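Local coordinates for protein Alpha/beta hydrolase (Enterobacter asburiae, PDB 6KMO) that probably hydrolyses ester bonds as an esterase or lipase of the alpha/beta-hydrolase fold, at residues G97-F102 against G130-Y135. The protein carries 2 engineered substitutions. Numbering follows the deposited sequence.
Sequences GTLPAF and GAAAVY
The phenyl ring of F102 lies against A133, with CE1 and CZ each 3.6 Å from A133 CB and A133 CA 4.0 Å above the ring plane, over its centre. This packing belongs to the beta-alpha-beta unit of strand 99-105, helix 115-129 and strand 132-136 in the alpha/beta-hydrolase sheet, and L125 and S129 of the helix also touch the F102 side chain. With chi1 at 56°, F102 CG sits between the backbone N and the carbonyl carbon, which folds the ring back over the neighbouring strand; A131 CB meets its edge, 4.0 Å from F102 CD2. On the other face of the sheet, A101 CB packs 4.2 Å from A132 CB, and V134 CG2 touches A101 CB more loosely. L99 reaches past the start of strand 132-136, its CD2 close to the carbonyl of G130, which follows helix 115-129 with positive phi. Between these two faces, three backbone hydrogen bonds join the parallel strands. P100 O accepts from A132 N, and V134 N donates to F102 O over 2.8 Å. A132 O, between these rungs, takes the F102 N-H nearly head-on, at a C=O...N angle of 172°, and also a CA-H contact from A101 CA at 3.1 Å.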
ATOM      1  N   GLY A  97      15.472 -23.975 -11.001  1.00 42.27           N
ATOM      2  CA  GLY A  97      15.035 -23.289 -12.181  1.00 32.89           C
ATOM      3  C   GLY A  97      15.497 -21.854 -12.092  1.00 23.26           C
ATOM      4  O   GLY A  97      15.630 -21.290 -11.001  1.00 29.61           O
ATOM      5  N   THR A  98      15.753 -21.270 -13.245  1.00 18.59           N
ATOM      6  CA  THR A  98      16.259 -19.911 -13.306  1.00 13.64           C
ATOM      7  C   THR A  98      15.182 -18.963 -12.794  1.00 15.22           C
ATOM      8  O   THR A  98      13.995 -19.139 -13.067  1.00 18.71           O
ATOM      9  CB  THR A  98      16.610 -19.606 -14.754  1.00 16.13           C
ATOM     10  OG1 THR A  98      17.602 -20.546 -15.206  1.00 20.02           O
ATOM     11  CG2 THR A  98      17.150 -18.192 -14.912  1.00 17.65           C
ATOM     12  N   LEU A  99      15.602 -17.954 -12.033  1.00 12.14           N
ATOM     13  CA  LEU A  99      14.677 -16.989 -11.467  1.00 10.40           C
ATOM     14  C   LEU A  99      15.083 -15.581 -11.875  1.00  7.60           C
ATOM     15  O   LEU A  99      16.265 -15.306 -12.067  1.00  9.98           O
ATOM     16  CB  LEU A  99      14.722 -17.050  -9.940  1.00 11.05           C
ATOM     17  CG  LEU A  99      14.184 -18.325  -9.311  1.00 13.47           C
ATOM     18  CD1 LEU A  99      14.535 -18.325  -7.828  1.00 17.05           C
ATOM     19  CD2 LEU A  99      12.714 -18.460  -9.542  1.00 13.50           C
ATOM     20  N   PRO A 100      14.136 -14.659 -11.975  1.00  8.01           N
ATOM     21  CA  PRO A 100      14.506 -13.244 -11.968  1.00  8.08           C
ATOM     22  C   PRO A 100      15.023 -12.890 -10.587  1.00  6.78           C
ATOM     23  O   PRO A 100      14.910 -13.658  -9.633  1.00  7.93           O
ATOM     24  CB  PRO A 100      13.186 -12.538 -12.269  1.00  7.87           C
ATOM     25  CG  PRO A 100      12.177 -13.409 -11.629  1.00 10.15           C
ATOM     26  CD  PRO A 100      12.688 -14.841 -11.763  1.00 10.75           C
ATOM     27  N   ALA A 101      15.600 -11.698 -10.480  1.00  7.71           N
ATOM     28  CA  ALA A 101      16.250 -11.320  -9.235  1.00  7.04           C
ATOM     29  C   ALA A 101      16.035  -9.849  -8.919  1.00  7.40           C
ATOM     30  O   ALA A 101      15.701  -9.024  -9.789  1.00  7.66           O
ATOM     31  CB  ALA A 101      17.756 -11.614  -9.278  1.00  9.63           C
ATOM     32  N   PHE A 102      16.272  -9.525  -7.649  1.00  6.85           N
ATOM     33  CA  PHE A 102      16.434  -8.147  -7.223  1.00  6.12           C
ATOM     34  C   PHE A 102      17.698  -8.024  -6.386  1.00  6.22           C
ATOM     35  O   PHE A 102      17.979  -8.874  -5.533  1.00  6.70           O
ATOM     36  CB  PHE A 102      15.220  -7.576  -6.463  1.00  6.80           C
ATOM     37  CG  PHE A 102      14.799  -8.346  -5.251  1.00  7.65           C
ATOM     38  CD1 PHE A 102      15.196  -7.967  -3.983  1.00  6.65           C
ATOM     39  CD2 PHE A 102      13.927  -9.412  -5.370  1.00  9.12           C
ATOM     40  CE1 PHE A 102      14.760  -8.651  -2.870  1.00  7.28           C
ATOM     41  CE2 PHE A 102      13.483 -10.099  -4.255  1.00  9.20           C
ATOM     42  CZ  PHE A 102      13.913  -9.730  -3.004  1.00  7.61           C
ATOM     43  N   GLY A 130       8.631 -14.341  -5.231  1.00  7.26           N
ATOM     44  CA  GLY A 130       9.125 -15.471  -6.002  1.00  7.88           C
ATOM     45  C   GLY A 130      10.471 -15.274  -6.650  1.00  9.87           C
ATOM     46  O   GLY A 130      10.914 -16.154  -7.406  1.00  9.90           O
ATOM     47  N   ALA A 131      11.135 -14.154  -6.419  1.00  7.30           N
ATOM     48  CA  ALA A 131      12.378 -13.789  -7.073  1.00  7.72           C
ATOM     49  C   ALA A 131      13.549 -14.010  -6.126  1.00  8.11           C
ATOM     50  O   ALA A 131      13.396 -14.019  -4.904  1.00  9.92           O
ATOM     51  CB  ALA A 131      12.340 -12.327  -7.513  1.00  7.77           C
ATOM     52  N   ALA A 132      14.735 -14.182  -6.698  1.00  6.93           N
ATOM     53  CA  ALA A 132      15.941 -14.262  -5.896  1.00  6.79           C
ATOM     54  C   ALA A 132      16.389 -12.880  -5.446  1.00  9.45           C
ATOM     55  O   ALA A 132      16.326 -11.915  -6.213  1.00  9.88           O
ATOM     56  CB  ALA A 132      17.078 -14.897  -6.699  1.00  8.34           C
ATOM     57  N   ALA A 133      16.838 -12.786  -4.202  1.00  6.99           N
ATOM     58  CA  ALA A 133      17.475 -11.580  -3.688  1.00  6.61           C
ATOM     59  C   ALA A 133      18.985 -11.734  -3.725  1.00  6.38           C
ATOM     60  O   ALA A 133      19.521 -12.783  -3.353  1.00  7.33           O
ATOM     61  CB  ALA A 133      17.052 -11.311  -2.243  1.00  8.21           C
ATOM     62  N   VAL A 134      19.673 -10.683  -4.129  1.00  6.21           N
ATOM     63  CA  VAL A 134      21.131 -10.636  -4.112  1.00  6.72           C
ATOM     64  C   VAL A 134      21.540  -9.503  -3.176  1.00  6.56           C
ATOM     65  O   VAL A 134      21.620  -8.331  -3.576  1.00  6.71           O
ATOM     66  CB  VAL A 134      21.739 -10.467  -5.506  1.00  7.02           C
ATOM     67  CG1 VAL A 134      23.261 -10.522  -5.436  1.00  7.01           C
ATOM     68  CG2 VAL A 134      21.176 -11.523  -6.457  1.00  8.39           C
ATOM     69  N   TYR A 135      21.778  -9.850  -1.917  1.00  6.72           N
ATOM     70  CA  TYR A 135      22.275  -8.909  -0.920  1.00  5.92           C
ATOM     71  C   TYR A 135      23.724  -8.571  -1.223  1.00  7.04           C
ATOM     72  O   TYR A 135      24.524  -9.467  -1.492  1.00  6.96           O
ATOM     73  CB  TYR A 135      22.149  -9.553   0.485  1.00  6.72           C
ATOM     74  CG  TYR A 135      22.977  -8.878   1.549  1.00  6.78           C
ATOM     75  CD1 TYR A 135      22.419  -7.945   2.399  1.00  6.64           C
ATOM     76  CD2 TYR A 135      24.328  -9.155   1.689  1.00  7.55           C
ATOM     77  CE1 TYR A 135      23.177  -7.289   3.354  1.00  6.93           C
ATOM     78  CE2 TYR A 135      25.095  -8.492   2.627  1.00  6.38           C
ATOM     79  CZ  TYR A 135      24.516  -7.565   3.453  1.00  7.51           C
ATOM     80  OH  TYR A 135      25.277  -6.884   4.366  1.00  8.41           O
TER